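Local coordinates for protein benzoate transport porin BenP (Acinetobacter baumannii AB307-0294, PDB 5DL8) that forms an outer-membrane beta-barrel of the OprD porin family that probably lets small molecules such as benzoate pass, at residues A[54-60]-A[78-84]. Numbering follows the deposited sequence.
Sequences ASLFYKS and ADASVQY
Q83 OE1 is gripped by two donors, the backbone N of L149 and a bound water at 2.7 Å whose oxygen also lies 2.8 Å from S55 OG across the strands. The water thus bridges the two strands on the side-chain face of the non-hydrogen-bonded pair S55–Q83. It also sits in the plane of the F57 ring, at its edge. With its CG anti to the carbonyl carbon (chi1 -54°), F57 leans toward Q83: CZ comes to 3.8 Å from Q83 CG, the ring and amide planes 52° apart, while CD2 meets S81 CB at 3.7 Å. W134, against S81 and Q83, and L148, against Q83, reach this largely polar face from loops, as expected for the inward side of a porin barrel wall, here made by neighbouring antiparallel strands, 47-65 and 72-87. The hydrogen-bonded pairs A54–Y84, L56–V82 and Y58–A80 each exchange two backbone bonds, and their side chains form the other face, where L56 CB touches V82 CG1 at 3.9 Å and Y58 meets the W26 ring. At S60, which has loop geometry, the pattern changes: S60 N still reaches A78 O, but A78 N donates to the hydroxyl S60 OG (2.8 Å, 164° at the hydrogen). K59 and D79 run side by side, D79 OD1 lying 3.5 Å from K59 CB; the carboxylate forms its salt bridge with K120, whose ammonium also donates to S60 O.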
ATOM      1  N   ALA A  54       5.846 -17.679  -7.721  1.00 26.30           N
ATOM      2  CA  ALA A  54       5.346 -18.638  -6.740  1.00 27.69           C
ATOM      3  C   ALA A  54       5.848 -18.170  -5.337  1.00 27.19           C
ATOM      4  O   ALA A  54       6.967 -17.708  -5.217  1.00 24.80           O
ATOM      5  CB  ALA A  54       5.808 -20.049  -7.005  1.00 28.94           C
ATOM      6  N   SER A  55       4.950 -18.272  -4.346  1.00 28.41           N
ATOM      7  CA  SER A  55       5.212 -17.797  -3.007  1.00 29.97           C
ATOM      8  C   SER A  55       4.567 -18.637  -1.946  1.00 32.19           C
ATOM      9  O   SER A  55       3.520 -19.240  -2.176  1.00 35.12           O
ATOM     10  CB  SER A  55       4.687 -16.380  -2.820  1.00 29.54           C
ATOM     11  OG  SER A  55       5.254 -15.476  -3.735  1.00 27.57           O
ATOM     12  N   LEU A  56       5.191 -18.631  -0.782  1.00 31.64           N
ATOM     13  CA  LEU A  56       4.671 -19.321   0.376  1.00 32.70           C
ATOM     14  C   LEU A  56       4.868 -18.489   1.680  1.00 32.09           C
ATOM     15  O   LEU A  56       5.930 -17.863   1.868  1.00 32.26           O
ATOM     16  CB  LEU A  56       5.397 -20.668   0.486  1.00 33.92           C
ATOM     17  CG  LEU A  56       4.892 -21.624   1.579  1.00 34.33           C
ATOM     18  CD1 LEU A  56       3.440 -21.945   1.321  1.00 34.54           C
ATOM     19  CD2 LEU A  56       5.772 -22.845   1.631  1.00 36.64           C
ATOM     20  N   PHE A  57       3.812 -18.419   2.473  1.00 32.11           N
ATOM     21  CA  PHE A  57       3.743 -17.613   3.721  1.00 34.07           C
ATOM     22  C   PHE A  57       3.242 -18.518   4.874  1.00 35.34           C
ATOM     23  O   PHE A  57       2.257 -19.266   4.756  1.00 35.59           O
ATOM     24  CB  PHE A  57       2.788 -16.389   3.619  1.00 33.35           C
ATOM     25  CG  PHE A  57       3.096 -15.497   2.458  1.00 33.20           C
ATOM     26  CD1 PHE A  57       2.521 -15.751   1.205  1.00 32.42           C
ATOM     27  CD2 PHE A  57       4.015 -14.467   2.574  1.00 32.81           C
ATOM     28  CE1 PHE A  57       2.833 -14.965   0.107  1.00 30.67           C
ATOM     29  CE2 PHE A  57       4.310 -13.649   1.490  1.00 31.73           C
ATOM     30  CZ  PHE A  57       3.764 -13.924   0.248  1.00 31.91           C
ATOM     31  N   TYR A  58       3.959 -18.452   5.971  1.00 35.75           N
ATOM     32  CA  TYR A  58       3.703 -19.253   7.114  1.00 37.90           C
ATOM     33  C   TYR A  58       3.588 -18.357   8.343  1.00 39.50           C
ATOM     34  O   TYR A  58       4.450 -17.450   8.561  1.00 38.62           O
ATOM     35  CB  TYR A  58       4.816 -20.244   7.294  1.00 38.27           C
ATOM     36  CG  TYR A  58       4.719 -20.988   8.621  1.00 41.29           C
ATOM     37  CD1 TYR A  58       3.746 -22.001   8.833  1.00 42.37           C
ATOM     38  CD2 TYR A  58       5.607 -20.680   9.684  1.00 42.35           C
ATOM     39  CE1 TYR A  58       3.692 -22.665  10.058  1.00 44.35           C
ATOM     40  CE2 TYR A  58       5.561 -21.361  10.863  1.00 44.13           C
ATOM     41  CZ  TYR A  58       4.617 -22.332  11.037  1.00 45.05           C
ATOM     42  OH  TYR A  58       4.597 -22.913  12.228  1.00 46.78           O
ATOM     43  N   LYS A  59       2.528 -18.616   9.119  1.00 41.76           N
ATOM     44  CA  LYS A  59       2.338 -17.995  10.409  1.00 45.17           C
ATOM     45  C   LYS A  59       1.934 -18.937  11.448  1.00 45.69           C
ATOM     46  O   LYS A  59       0.767 -19.366  11.465  1.00 46.65           O
ATOM     47  CB  LYS A  59       1.180 -17.052  10.365  1.00 48.18           C
ATOM     48  CG  LYS A  59       1.324 -15.944   9.380  1.00 48.93           C
ATOM     49  CD  LYS A  59       0.108 -15.042   9.440  1.00 50.98           C
ATOM     50  CE  LYS A  59      -0.048 -14.538  10.856  1.00 54.82           C
ATOM     51  NZ  LYS A  59      -0.858 -13.302  10.784  1.00 58.52           N
ATOM     52  N   SER A  60       2.819 -19.187  12.384  1.00 45.73           N
ATOM     53  CA  SER A  60       2.476 -20.092  13.463  1.00 47.46           C
ATOM     54  C   SER A  60       1.332 -19.625  14.376  1.00 48.11           C
ATOM     55  O   SER A  60       1.104 -18.443  14.607  1.00 46.53           O
ATOM     56  CB  SER A  60       3.691 -20.467  14.323  1.00 49.50           C
ATOM     57  OG  SER A  60       4.008 -19.454  15.252  1.00 50.26           O
ATOM     58  N   ALA A  78       6.463 -18.079  15.547  1.00 40.13           N
ATOM     59  CA  ALA A  78       7.306 -17.618  14.457  1.00 39.64           C
ATOM     60  C   ALA A  78       6.549 -17.563  13.130  1.00 38.18           C
ATOM     61  O   ALA A  78       5.539 -18.312  12.913  1.00 38.57           O
ATOM     62  CB  ALA A  78       8.526 -18.505  14.317  1.00 39.85           C
ATOM     63  N   ASP A  79       7.021 -16.659  12.287  1.00 35.19           N
ATOM     64  CA  ASP A  79       6.507 -16.557  10.964  1.00 34.30           C
ATOM     65  C   ASP A  79       7.685 -16.665   9.987  1.00 34.15           C
ATOM     66  O   ASP A  79       8.839 -16.475  10.352  1.00 34.58           O
ATOM     67  CB  ASP A  79       5.874 -15.210  10.691  1.00 33.34           C
ATOM     68  CG  ASP A  79       4.667 -14.853  11.599  1.00 32.80           C
ATOM     69  OD1 ASP A  79       3.919 -15.653  12.113  1.00 33.65           O
ATOM     70  OD2 ASP A  79       4.414 -13.679  11.652  1.00 32.73           O
ATOM     71  N   ALA A  80       7.358 -16.896   8.728  1.00 33.75           N
ATOM     72  CA  ALA A  80       8.375 -16.906   7.657  1.00 33.69           C
ATOM     73  C   ALA A  80       7.741 -16.818   6.264  1.00 32.40           C
ATOM     74  O   ALA A  80       6.566 -17.133   6.078  1.00 31.13           O
ATOM     75  CB  ALA A  80       9.229 -18.142   7.790  1.00 34.97           C
ATOM     76  N   SER A  81       8.534 -16.375   5.291  1.00 31.35           N
ATOM     77  CA  SER A  81       8.023 -16.156   3.933  1.00 30.02           C
ATOM     78  C   SER A  81       9.105 -16.450   2.895  1.00 30.53           C
ATOM     79  O   SER A  81      10.297 -16.323   3.193  1.00 29.97           O
ATOM     80  CB  SER A  81       7.516 -14.688   3.780  1.00 28.46           C
ATOM     81  OG  SER A  81       8.573 -13.734   3.794  1.00 27.01           O
ATOM     82  N   VAL A  82       8.668 -16.762   1.661  1.00 30.33           N
ATOM     83  CA  VAL A  82       9.531 -16.867   0.523  1.00 29.40           C
ATOM     84  C   VAL A  82       8.697 -16.518  -0.692  1.00 28.41           C
ATOM     85  O   VAL A  82       7.490 -16.863  -0.775  1.00 27.83           O
ATOM     86  CB  VAL A  82      10.160 -18.290   0.450  1.00 32.41           C
ATOM     87  CG1 VAL A  82       9.061 -19.366   0.289  1.00 33.95           C
ATOM     88  CG2 VAL A  82      11.174 -18.394  -0.706  1.00 32.29           C
ATOM     89  N   GLN A  83       9.268 -15.702  -1.577  1.00 27.91           N
ATOM     90  CA  GLN A  83       8.586 -15.274  -2.815  1.00 26.76           C
ATOM     91  C   GLN A  83       9.601 -15.249  -3.930  1.00 27.36           C
ATOM     92  O   GLN A  83      10.722 -14.774  -3.760  1.00 27.98           O
ATOM     93  CB  GLN A  83       7.996 -13.865  -2.674  1.00 26.10           C
ATOM     94  CG  GLN A  83       7.166 -13.497  -1.419  1.00 24.33           C
ATOM     95  CD  GLN A  83       6.842 -12.004  -1.382  1.00 23.08           C
ATOM     96  OE1 GLN A  83       6.089 -11.439  -2.212  1.00 21.33           O
ATOM     97  NE2 GLN A  83       7.520 -11.314  -0.453  1.00 23.02           N
ATOM     98  N   TYR A  84       9.215 -15.786  -5.078  1.00 28.90           N
ATOM     99  CA  TYR A  84      10.121 -15.986  -6.199  1.00 28.93           C
ATOM    100  C   TYR A  84       9.405 -15.714  -7.475  1.00 28.01           C
ATOM    101  O   TYR A  84       8.333 -16.293  -7.690  1.00 27.64           O
ATOM    102  CB  TYR A  84      10.599 -17.406  -6.218  1.00 30.55           C
ATOM    103  CG  TYR A  84      11.512 -17.683  -7.356  1.00 33.43           C
ATOM    104  CD1 TYR A  84      12.771 -17.021  -7.441  1.00 34.97           C
ATOM    105  CD2 TYR A  84      11.168 -18.615  -8.366  1.00 36.42           C
ATOM    106  CE1 TYR A  84      13.653 -17.281  -8.479  1.00 36.49           C
ATOM    107  CE2 TYR A  84      12.070 -18.888  -9.402  1.00 37.92           C
ATOM    108  CZ  TYR A  84      13.309 -18.228  -9.433  1.00 37.48           C
ATOM    109  OH  TYR A  84      14.136 -18.376 -10.500  1.00 39.52           O
TER
HETATM  110  O   HOH W   1       4.252 -12.879  -3.575  1.00 25.37           O